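Long-range contacts in membrane lipoprotein TpN32 (Treponema pallidum, PDB 1XS5), which binds L-methionine between its two lobes and, as a lipoprotein of the periplasmic binding protein clan, probably serves as the receptor for methionine uptake: residues A[5-10]-A[52-57]; A[73-79]-A[198-204]; A[40-44]-A[57-62]. All blocks are in the same frame, centred on the assembly; numbering follows the deposited sequence.

Contact 1: residues A[5-10]-A[52-57]. With MET (methionine), chain B.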
loop_
_atom_site.group_PDB
_atom_site.type_symbol
_atom_site.label_atom_id
_atom_site.label_comp_id
_atom_site.label_asym_id
_atom_site.label_seq_id
_atom_site.Cartn_x
_atom_site.Cartn_y
_atom_site.Cartn_z
ATOM N N VAL A 5 -8.484 -12.007 -18.957
ATOM C CA VAL A 5 -8.727 -10.695 -18.340
ATOM C C VAL A 5 -7.389 -10.253 -17.725
ATOM O O VAL A 5 -6.695 -11.051 -17.108
ATOM C CB VAL A 5 -9.831 -10.748 -17.266
ATOM C CG1 VAL A 5 -11.135 -11.202 -17.923
ATOM C CG2 VAL A 5 -9.458 -11.686 -16.155
ATOM N N GLY A 6 -7.022 -8.994 -17.921
ATOM C CA GLY A 6 -5.758 -8.508 -17.384
ATOM C C GLY A 6 -5.937 -7.870 -16.023
ATOM O O GLY A 6 -6.931 -7.196 -15.795
ATOM N N VAL A 7 -4.994 -8.112 -15.105
ATOM C CA VAL A 7 -5.034 -7.491 -13.786
ATOM C C VAL A 7 -3.652 -6.866 -13.612
ATOM O O VAL A 7 -2.648 -7.570 -13.697
ATOM C CB VAL A 7 -5.306 -8.522 -12.655
ATOM C CG1 VAL A 7 -4.395 -9.736 -12.835
ATOM C CG2 VAL A 7 -5.067 -7.857 -11.246
ATOM N N GLY A 8 -3.614 -5.546 -13.404
ATOM C CA GLY A 8 -2.344 -4.846 -13.213
ATOM C C GLY A 8 -1.801 -5.030 -11.802
ATOM O O GLY A 8 -2.567 -4.992 -10.813
ATOM N N VAL A 9 -0.495 -5.253 -11.698
ATOM C CA VAL A 9 0.144 -5.423 -10.368
ATOM C C VAL A 9 1.447 -4.610 -10.395
ATOM O O VAL A 9 1.996 -4.369 -11.468
ATOM C CB VAL A 9 0.434 -6.948 -10.086
ATOM C CG1 VAL A 9 1.631 -7.425 -10.927
ATOM C CG2 VAL A 9 0.666 -7.189 -8.593
ATOM N N LEU A 10 1.939 -4.230 -9.214
ATOM C CA LEU A 10 3.151 -3.466 -9.040
ATOM C C LEU A 10 4.302 -4.306 -8.505
ATOM O O LEU A 10 5.438 -4.165 -8.949
ATOM C CB LEU A 10 2.873 -2.336 -8.029
ATOM C CG LEU A 10 3.949 -1.315 -7.657
ATOM C CD1 LEU A 10 4.308 -0.482 -8.879
ATOM C CD2 LEU A 10 3.368 -0.390 -6.583
ATOM N N ILE A 52 -6.530 -2.930 -19.140
ATOM C CA ILE A 52 -6.644 -4.038 -18.194
ATOM C C ILE A 52 -8.044 -3.895 -17.512
ATOM O O ILE A 52 -8.588 -2.793 -17.418
ATOM C CB ILE A 52 -5.552 -4.013 -17.137
ATOM C CG1 ILE A 52 -5.396 -2.607 -16.569
ATOM C CG2 ILE A 52 -4.196 -4.502 -17.745
ATOM C CD1 ILE A 52 -4.423 -2.556 -15.409
ATOM N N LEU A 53 -8.589 -4.998 -17.032
ATOM C CA LEU A 53 -9.921 -5.009 -16.417
ATOM C C LEU A 53 -9.872 -4.590 -14.943
ATOM O O LEU A 53 -10.826 -4.015 -14.400
ATOM C CB LEU A 53 -10.494 -6.422 -16.521
ATOM C CG LEU A 53 -11.962 -6.571 -16.116
ATOM C CD1 LEU A 53 -12.826 -5.523 -16.858
ATOM C CD2 LEU A 53 -12.413 -7.976 -16.465
ATOM N N MET A 54 -8.754 -4.883 -14.293
ATOM C CA MET A 54 -8.643 -4.534 -12.886
ATOM C C MET A 54 -7.211 -4.339 -12.468
ATOM O O MET A 54 -6.299 -4.599 -13.236
ATOM C CB MET A 54 -9.294 -5.639 -12.031
ATOM C CG MET A 54 -8.647 -6.977 -12.112
ATOM S SD MET A 54 -9.809 -8.442 -11.792
ATOM C CE MET A 54 -10.009 -9.181 -13.402
ATOM N N ASN A 55 -7.007 -3.830 -11.257
ATOM C CA ASN A 55 -5.653 -3.743 -10.760
ATOM C C ASN A 55 -5.660 -4.055 -9.307
ATOM O O ASN A 55 -6.722 -4.038 -8.651
ATOM C CB ASN A 55 -4.911 -2.411 -11.066
ATOM C CG ASN A 55 -5.488 -1.183 -10.396
ATOM O OD1 ASN A 55 -5.897 -1.183 -9.201
ATOM N ND2 ASN A 55 -5.470 -0.063 -11.158
ATOM N N PHE A 56 -4.484 -4.422 -8.809
ATOM C CA PHE A 56 -4.400 -4.794 -7.399
ATOM C C PHE A 56 -3.084 -4.284 -6.816
ATOM O O PHE A 56 -2.040 -4.949 -6.883
ATOM C CB PHE A 56 -4.534 -6.328 -7.287
ATOM C CG PHE A 56 -4.451 -6.861 -5.849
ATOM C CD1 PHE A 56 -5.114 -6.226 -4.812
ATOM C CD2 PHE A 56 -3.755 -7.999 -5.566
ATOM C CE1 PHE A 56 -5.064 -6.756 -3.515
ATOM C CE2 PHE A 56 -3.718 -8.514 -4.289
ATOM C CZ PHE A 56 -4.371 -7.884 -3.281
ATOM N N PHE A 57 -3.123 -3.082 -6.237
ATOM C CA PHE A 57 -1.885 -2.521 -5.660
ATOM C C PHE A 57 -2.076 -1.381 -4.656
ATOM O O PHE A 57 -1.113 -0.982 -4.030
ATOM C CB PHE A 57 -1.001 -1.935 -6.769
ATOM C CG PHE A 57 -1.456 -0.560 -7.233
ATOM C CD1 PHE A 57 -2.550 -0.416 -8.085
ATOM C CD2 PHE A 57 -0.780 0.587 -6.813
ATOM C CE1 PHE A 57 -2.961 0.862 -8.528
ATOM C CE2 PHE A 57 -1.169 1.858 -7.237
ATOM C CZ PHE A 57 -2.260 2.001 -8.104
HETATM N N MET B . 0.686 -1.791 -0.656
HETATM C CA MET B . 0.650 -0.325 -0.303
HETATM C C MET B . 0.305 -0.056 1.178
HETATM O O MET B . 1.000 0.766 1.826
HETATM C CB MET B . -0.382 0.413 -1.184
HETATM C CG MET B . -0.246 1.917 -1.076
HETATM S SD MET B . -1.452 2.848 -2.049
HETATM C CE MET B . -0.650 2.700 -3.701
HETATM O OXT MET B . -0.666 -0.671 1.672
HETATM O O HOH W 1 0.773 -4.640 -6.748
#
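G8 is bonded to M54 and F56 on either side of its partner N55, through G8 N to M54 O (2.9 Å) and F56 N to G8 O (2.8 Å), which sets strands 5-9 and 54-56 parallel with their axes turned 31° apart. Upstream, where 52-53 is still loop, G6 O takes two donors, L53 N at 3.0 Å and, in a weak bond, M54 N. Glycine suits position 8 because the I52 side chain lies against its backbone, I52 CD1 standing 3.7 Å from G8 N; I52 reaches there with CG1 between backbone N and carbonyl carbon (chi1 46°). On the other face of the sheet V7 and M54 are paired, V7 CB lying 3.7 Å from M54 CG. The unbranched M54 chain then bends at chi3 (108°) and runs back along strand 5-9, so that its CE meets V5 CG2, while V5 CG1 packs on L53 CD2. Strand 30-36, helix 40-49 and strand 54-59 form a beta-alpha-beta crossover over strand 3-9, in the parallel half of the mixed sheet of an alpha/beta periplasmic binding protein lobe. Helix 210-219 packs on V5, L53 and M54, V215 meeting M54, in keeping with apolar residues here. N55, on the I52 face, turns its amide to N44 of helix 40-49. Beyond the last direct bond the strands part, and a water accepts from L10 N and donates to F56 O. There L10 CB touches F57 CB at 4.1 Å, and F57 CE2 comes within 3.7 Å of the ligand's methyl CE.

Contact 2: residues A[73-79]-A[198-204]. With MET (methionine), chain B.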
loop_
_atom_site.group_PDB
_atom_site.type_symbol
_atom_site.label_atom_id
_atom_site.label_comp_id
_atom_site.label_asym_id
_atom_site.label_seq_id
_atom_site.Cartn_x
_atom_site.Cartn_y
_atom_site.Cartn_z
ATOM N N ASP A 73 -12.865 7.384 -12.514
ATOM C CA ASP A 73 -14.116 6.741 -12.133
ATOM C C ASP A 73 -13.871 5.293 -11.593
ATOM O O ASP A 73 -14.652 4.364 -11.852
ATOM C CB ASP A 73 -15.046 6.729 -13.367
ATOM C CG ASP A 73 -16.488 6.359 -13.019
ATOM O OD1 ASP A 73 -16.903 6.571 -11.849
ATOM O OD2 ASP A 73 -17.209 5.865 -13.927
ATOM N N LEU A 74 -12.782 5.116 -10.843
ATOM C CA LEU A 74 -12.426 3.813 -10.283
ATOM C C LEU A 74 -13.214 3.536 -9.003
ATOM O O LEU A 74 -13.558 4.473 -8.284
ATOM C CB LEU A 74 -10.926 3.799 -9.946
ATOM C CG LEU A 74 -10.023 4.067 -11.159
ATOM C CD1 LEU A 74 -8.570 4.039 -10.707
ATOM C CD2 LEU A 74 -10.263 3.030 -12.230
ATOM N N VAL A 75 -13.485 2.260 -8.740
ATOM C CA VAL A 75 -14.187 1.816 -7.542
ATOM C C VAL A 75 -13.550 0.539 -7.038
ATOM O O VAL A 75 -12.991 -0.235 -7.813
ATOM C CB VAL A 75 -15.677 1.466 -7.783
ATOM C CG1 VAL A 75 -16.476 2.712 -8.169
ATOM C CG2 VAL A 75 -15.781 0.399 -8.833
ATOM N N SER A 76 -13.618 0.343 -5.731
ATOM C CA SER A 76 -13.120 -0.873 -5.110
ATOM C C SER A 76 -14.218 -1.924 -5.144
ATOM O O SER A 76 -15.378 -1.587 -4.867
ATOM C CB SER A 76 -12.813 -0.654 -3.627
ATOM O OG SER A 76 -12.652 -1.925 -3.008
ATOM N N VAL A 77 -13.887 -3.176 -5.444
ATOM C CA VAL A 77 -14.907 -4.217 -5.402
ATOM C C VAL A 77 -14.727 -5.069 -4.148
ATOM O O VAL A 77 -15.517 -5.972 -3.888
ATOM C CB VAL A 77 -14.905 -5.138 -6.656
ATOM C CG1 VAL A 77 -15.066 -4.297 -7.898
ATOM C CG2 VAL A 77 -13.632 -5.996 -6.717
ATOM N N GLY A 78 -13.705 -4.763 -3.355
ATOM C CA GLY A 78 -13.478 -5.492 -2.136
ATOM C C GLY A 78 -12.119 -5.348 -1.474
ATOM O O GLY A 78 -11.101 -5.186 -2.155
ATOM N N ASN A 79 -12.118 -5.387 -0.136
ATOM C CA ASN A 79 -10.871 -5.345 0.625
ATOM C C ASN A 79 -10.280 -6.732 0.589
ATOM O O ASN A 79 -10.981 -7.706 0.747
ATOM C CB ASN A 79 -11.103 -4.994 2.099
ATOM C CG ASN A 79 -11.731 -3.668 2.266
ATOM O OD1 ASN A 79 -11.394 -2.708 1.560
ATOM N ND2 ASN A 79 -12.667 -3.585 3.192
ATOM N N ASN A 198 -5.782 -2.946 1.210
ATOM C CA ASN A 198 -5.537 -2.943 -0.230
ATOM C C ASN A 198 -6.725 -3.611 -0.886
ATOM O O ASN A 198 -7.224 -4.644 -0.417
ATOM C CB ASN A 198 -4.247 -3.690 -0.534
ATOM C CG ASN A 198 -2.995 -2.837 -0.235
ATOM O OD1 ASN A 198 -1.997 -2.918 -0.954
ATOM N ND2 ASN A 198 -3.054 -2.007 0.832
ATOM N N VAL A 199 -7.153 -3.036 -2.000
ATOM C CA VAL A 199 -8.368 -3.481 -2.667
ATOM C C VAL A 199 -8.189 -3.841 -4.138
ATOM O O VAL A 199 -7.234 -3.400 -4.802
ATOM C CB VAL A 199 -9.426 -2.351 -2.648
ATOM C CG1 VAL A 199 -10.028 -2.180 -1.243
ATOM C CG2 VAL A 199 -8.759 -1.030 -3.052
ATOM N N LEU A 200 -9.145 -4.619 -4.642
ATOM C CA LEU A 200 -9.154 -5.021 -6.046
ATOM C C LEU A 200 -9.960 -3.876 -6.676
ATOM O O LEU A 200 -11.065 -3.594 -6.239
ATOM C CB LEU A 200 -9.878 -6.356 -6.192
ATOM C CG LEU A 200 -9.953 -6.825 -7.648
ATOM C CD1 LEU A 200 -8.491 -6.958 -8.194
ATOM C CD2 LEU A 200 -10.734 -8.168 -7.731
ATOM N N VAL A 201 -9.441 -3.238 -7.724
ATOM C CA VAL A 201 -10.095 -2.066 -8.315
ATOM C C VAL A 201 -10.477 -2.210 -9.770
ATOM O O VAL A 201 -9.729 -2.818 -10.558
ATOM C CB VAL A 201 -9.150 -0.819 -8.136
ATOM C CG1 VAL A 201 -9.588 0.379 -8.996
ATOM C CG2 VAL A 201 -9.125 -0.442 -6.631
ATOM N N VAL A 202 -11.659 -1.690 -10.121
ATOM C CA VAL A 202 -12.103 -1.706 -11.525
ATOM C C VAL A 202 -12.757 -0.380 -11.883
ATOM O O VAL A 202 -12.938 0.510 -11.028
ATOM C CB VAL A 202 -13.117 -2.859 -11.821
ATOM C CG1 VAL A 202 -12.478 -4.216 -11.509
ATOM C CG2 VAL A 202 -14.413 -2.646 -10.986
ATOM N N LYS A 203 -13.089 -0.212 -13.161
ATOM C CA LYS A 203 -13.754 1.004 -13.569
ATOM C C LYS A 203 -15.218 0.889 -13.130
ATOM O O LYS A 203 -15.766 -0.198 -13.131
ATOM C CB LYS A 203 -13.674 1.152 -15.074
ATOM C CG LYS A 203 -14.399 2.354 -15.573
ATOM C CD LYS A 203 -14.720 2.117 -17.024
ATOM C CE LYS A 203 -13.530 2.503 -17.847
ATOM N NZ LYS A 203 -13.527 3.987 -17.783
ATOM N N ARG A 204 -15.838 1.994 -12.725
ATOM C CA ARG A 204 -17.241 1.940 -12.297
ATOM C C ARG A 204 -18.013 1.395 -13.501
ATOM O O ARG A 204 -17.816 1.850 -14.636
ATOM C CB ARG A 204 -17.777 3.336 -11.947
ATOM C CG ARG A 204 -19.184 3.333 -11.392
ATOM C CD ARG A 204 -19.640 4.756 -11.099
ATOM N NE ARG A 204 -18.968 5.359 -9.945
ATOM C CZ ARG A 204 -19.119 4.954 -8.679
ATOM N NH1 ARG A 204 -19.916 3.930 -8.386
ATOM N NH2 ARG A 204 -18.489 5.597 -7.690
HETATM N N MET B . 0.686 -1.791 -0.656
HETATM C CA MET B . 0.650 -0.325 -0.303
HETATM C C MET B . 0.305 -0.056 1.178
HETATM O O MET B . 1.000 0.766 1.826
HETATM C CB MET B . -0.382 0.413 -1.184
HETATM C CG MET B . -0.246 1.917 -1.076
HETATM S SD MET B . -1.452 2.848 -2.049
HETATM C CE MET B . -0.650 2.700 -3.701
HETATM O OXT MET B . -0.666 -0.671 1.672
#
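V75 CG1 sits over the centre of one face of the R204 guanidinium, 3.4 Å above its plane, while D73 OD1 approaches the edge of the same group. That second contact is a salt bridge with a weak hydrogen bond, R204 NE to D73 OD1 at 3.1 Å; the carboxylate and guanidinium planes lie 39° apart. Arginine suits this exposed margin, since its flat group can lie on a valine and still meet a carboxylate; the bend at chi3 (-71°) folds it back over V75. The main chains lock beside it, with R204 N bonded to D73 O and V75 paired to V202 through both N–H groups. Further along, V77 spreads its branches, CG1 to V202 CG2 (3.6 Å) and CG2 to L200 CD2 (3.8 Å). S76 OG accepts from G78 N in an ST turn, and the backbone angles of G78 call for glycine. At the far end N198 OD1 receives the ligand's amino N (2.9 Å) and N198 ND2 gives to its OXT (2.9 Å); H14 also bonds OD1. An antiparallel pair within a mixed sheet, whose strand 198-203 begins at the ligand cleft, is in keeping with the periplasmic binding protein fold.

Contact 3: residues A[40-44]-A[57-62]. With MET (methionine), chain B.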
loop_
_atom_site.group_PDB
_atom_site.type_symbol
_atom_site.label_atom_id
_atom_site.label_comp_id
_atom_site.label_asym_id
_atom_site.label_seq_id
_atom_site.Cartn_x
_atom_site.Cartn_y
_atom_site.Cartn_z
ATOM N N TYR A 40 2.435 3.929 -9.785
ATOM C CA TYR A 40 1.045 4.056 -9.360
ATOM C C TYR A 40 0.062 4.650 -10.397
ATOM O O TYR A 40 -1.050 4.117 -10.619
ATOM C CB TYR A 40 0.953 4.896 -8.072
ATOM C CG TYR A 40 1.713 4.402 -6.843
ATOM C CD1 TYR A 40 2.005 3.047 -6.636
ATOM C CD2 TYR A 40 2.050 5.307 -5.817
ATOM C CE1 TYR A 40 2.602 2.603 -5.422
ATOM C CE2 TYR A 40 2.661 4.876 -4.598
ATOM C CZ TYR A 40 2.923 3.528 -4.407
ATOM O OH TYR A 40 3.414 3.131 -3.175
ATOM N N VAL A 41 0.461 5.744 -11.023
ATOM C CA VAL A 41 -0.423 6.401 -11.968
ATOM C C VAL A 41 -0.694 5.555 -13.200
ATOM O O VAL A 41 -1.839 5.439 -13.650
ATOM C CB VAL A 41 0.165 7.780 -12.338
ATOM C CG1 VAL A 41 -0.667 8.431 -13.460
ATOM C CG2 VAL A 41 0.174 8.679 -11.059
ATOM N N ALA A 42 0.354 4.932 -13.720
ATOM C CA ALA A 42 0.175 4.096 -14.906
ATOM C C ALA A 42 -0.815 2.952 -14.701
ATOM O O ALA A 42 -1.563 2.527 -15.613
ATOM C CB ALA A 42 1.541 3.566 -15.333
ATOM N N LEU A 43 -0.806 2.394 -13.495
ATOM C CA LEU A 43 -1.713 1.292 -13.201
ATOM C C LEU A 43 -3.173 1.743 -13.228
ATOM O O LEU A 43 -4.047 1.018 -13.689
ATOM C CB LEU A 43 -1.406 0.717 -11.794
ATOM C CG LEU A 43 -0.263 -0.314 -11.723
ATOM C CD1 LEU A 43 0.462 -0.296 -10.365
ATOM C CD2 LEU A 43 -0.903 -1.687 -11.975
ATOM N N ASN A 44 -3.451 2.902 -12.634
ATOM C CA ASN A 44 -4.835 3.372 -12.627
ATOM C C ASN A 44 -5.284 3.906 -13.993
ATOM O O ASN A 44 -6.438 3.715 -14.384
ATOM C CB ASN A 44 -5.045 4.430 -11.525
ATOM C CG ASN A 44 -5.263 3.786 -10.142
ATOM O OD1 ASN A 44 -5.798 2.696 -10.048
ATOM N ND2 ASN A 44 -4.867 4.489 -9.076
ATOM N N PHE A 57 -3.123 -3.082 -6.237
ATOM C CA PHE A 57 -1.885 -2.521 -5.660
ATOM C C PHE A 57 -2.076 -1.381 -4.656
ATOM O O PHE A 57 -1.113 -0.982 -4.030
ATOM C CB PHE A 57 -1.001 -1.935 -6.769
ATOM C CG PHE A 57 -1.456 -0.560 -7.233
ATOM C CD1 PHE A 57 -2.550 -0.416 -8.085
ATOM C CD2 PHE A 57 -0.780 0.587 -6.813
ATOM C CE1 PHE A 57 -2.961 0.862 -8.528
ATOM C CE2 PHE A 57 -1.169 1.858 -7.237
ATOM C CZ PHE A 57 -2.260 2.001 -8.104
ATOM N N GLN A 58 -3.312 -0.894 -4.477
ATOM C CA GLN A 58 -3.516 0.287 -3.657
ATOM C C GLN A 58 -4.615 0.137 -2.616
ATOM O O GLN A 58 -5.336 -0.872 -2.613
ATOM C CB GLN A 58 -3.915 1.442 -4.587
ATOM C CG GLN A 58 -5.409 1.305 -5.112
ATOM C CD GLN A 58 -5.721 2.097 -6.406
ATOM O OE1 GLN A 58 -5.583 3.299 -6.464
ATOM N NE2 GLN A 58 -6.144 1.398 -7.420
ATOM N N HIS A 59 -4.743 1.168 -1.773
ATOM C CA HIS A 59 -5.826 1.193 -0.787
ATOM C C HIS A 59 -6.876 2.249 -1.251
ATOM O O HIS A 59 -6.640 2.981 -2.222
ATOM C CB HIS A 59 -5.272 1.488 0.622
ATOM C CG HIS A 59 -4.269 2.595 0.681
ATOM N ND1 HIS A 59 -4.548 3.893 0.314
ATOM C CD2 HIS A 59 -2.998 2.604 1.134
ATOM C CE1 HIS A 59 -3.498 4.654 0.544
ATOM N NE2 HIS A 59 -2.543 3.892 1.046
ATOM N N VAL A 60 -8.037 2.327 -0.589
ATOM C CA VAL A 60 -9.048 3.268 -1.038
ATOM C C VAL A 60 -8.670 4.767 -1.042
ATOM O O VAL A 60 -9.038 5.488 -1.978
ATOM C CB VAL A 60 -10.417 3.028 -0.291
ATOM C CG1 VAL A 60 -11.425 4.085 -0.725
ATOM C CG2 VAL A 60 -10.975 1.645 -0.680
ATOM N N PRO A 61 -7.964 5.265 0.006
ATOM C CA PRO A 61 -7.586 6.680 -0.009
ATOM C C PRO A 61 -6.725 7.002 -1.250
ATOM O O PRO A 61 -6.834 8.067 -1.825
ATOM C CB PRO A 61 -6.797 6.850 1.304
ATOM C CG PRO A 61 -7.548 5.956 2.253
ATOM C CD PRO A 61 -7.787 4.689 1.367
ATOM N N HIS A 62 -5.873 6.069 -1.664
ATOM C CA HIS A 62 -5.043 6.301 -2.842
ATOM C C HIS A 62 -5.910 6.377 -4.113
ATOM O O HIS A 62 -5.714 7.234 -4.942
ATOM C CB HIS A 62 -3.977 5.203 -2.963
ATOM C CG HIS A 62 -3.046 5.412 -4.115
ATOM N ND1 HIS A 62 -3.321 4.955 -5.383
ATOM C CD2 HIS A 62 -1.886 6.096 -4.201
ATOM C CE1 HIS A 62 -2.359 5.345 -6.203
ATOM N NE2 HIS A 62 -1.479 6.047 -5.509
HETATM N N MET B . 0.686 -1.791 -0.656
HETATM C CA MET B . 0.650 -0.325 -0.303
HETATM C C MET B . 0.305 -0.056 1.178
HETATM O O MET B . 1.000 0.766 1.826
HETATM C CB MET B . -0.382 0.413 -1.184
HETATM C CG MET B . -0.246 1.917 -1.076
HETATM S SD MET B . -1.452 2.848 -2.049
HETATM C CE MET B . -0.650 2.700 -3.701
HETATM O OXT MET B . -0.666 -0.671 1.672
#
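N44 and Q58 approach from opposite directions, their amide planes 23° apart, and exchange two hydrogen bonds: Q58 NE2 to N44 OD1 at 3.0 Å, in the carbonyl plane on a lone pair, and N44 ND2 to Q58 OE1 at 3.0 Å. H62 ND1 also gives to Q58 OE1 at 3.0 Å, in the plane of its own ring and from the same face of the Q58 amide as N44 ND2. These buried amides answer each other, N55 ND2 adding a second donor to N44 OD1, and the shared Q58 oxygen fixes the rotation of the imidazole. F57 is sandwiched: L43 CD1 makes a CH-pi contact over the centre of one face, 3.7 Å from the centroid, and Q58 CB lies over the opposite face. Its edge carries N44 OD1 and Y40 CD1, the tyrosine ring being near parallel but slid aside, barely overlapping. This aromatic cluster of Y40, F57 and H62, set where helix 40-49 meets the turn from strand 54-59 into helix 60-70, forms the side-chain end of the methionine pocket. The ligand methyl CE lies over the centre of the H62 ring and, offset toward the rim, over a face of Y40, aromatic faces suited to a thioether methyl. H59, the N-cap of helix 60-70, accepts from H62 N through ND1; its ring face receives the ligand's SD, H59 NE2 standing 3.4 Å from it, and N112 bonds NE2.

The three contacts belong to one lobe, their centres about 10 Å apart in every pairing, and all reach the bound methionine. Strand 54-59 joins them: it lies between strands 3-9 and 198-203 in the mixed sheet, and V201 N to N55 O (3.0 Å) ties contact 1 to contact 2. Contact 3 shares F57 with contact 1, and N55 ND2 also bonds N44 OD1 at 3.0 Å, so the amide pair of contact 3 is anchored on the sheet. Q58 O and V199 N, 2.9 Å apart, link contacts 3 and 2. Contact 3 lines the ligand's thioether end, while N198 of contact 2 bonds its amino and carboxylate groups, along with E83, R115 and N171 from elsewhere.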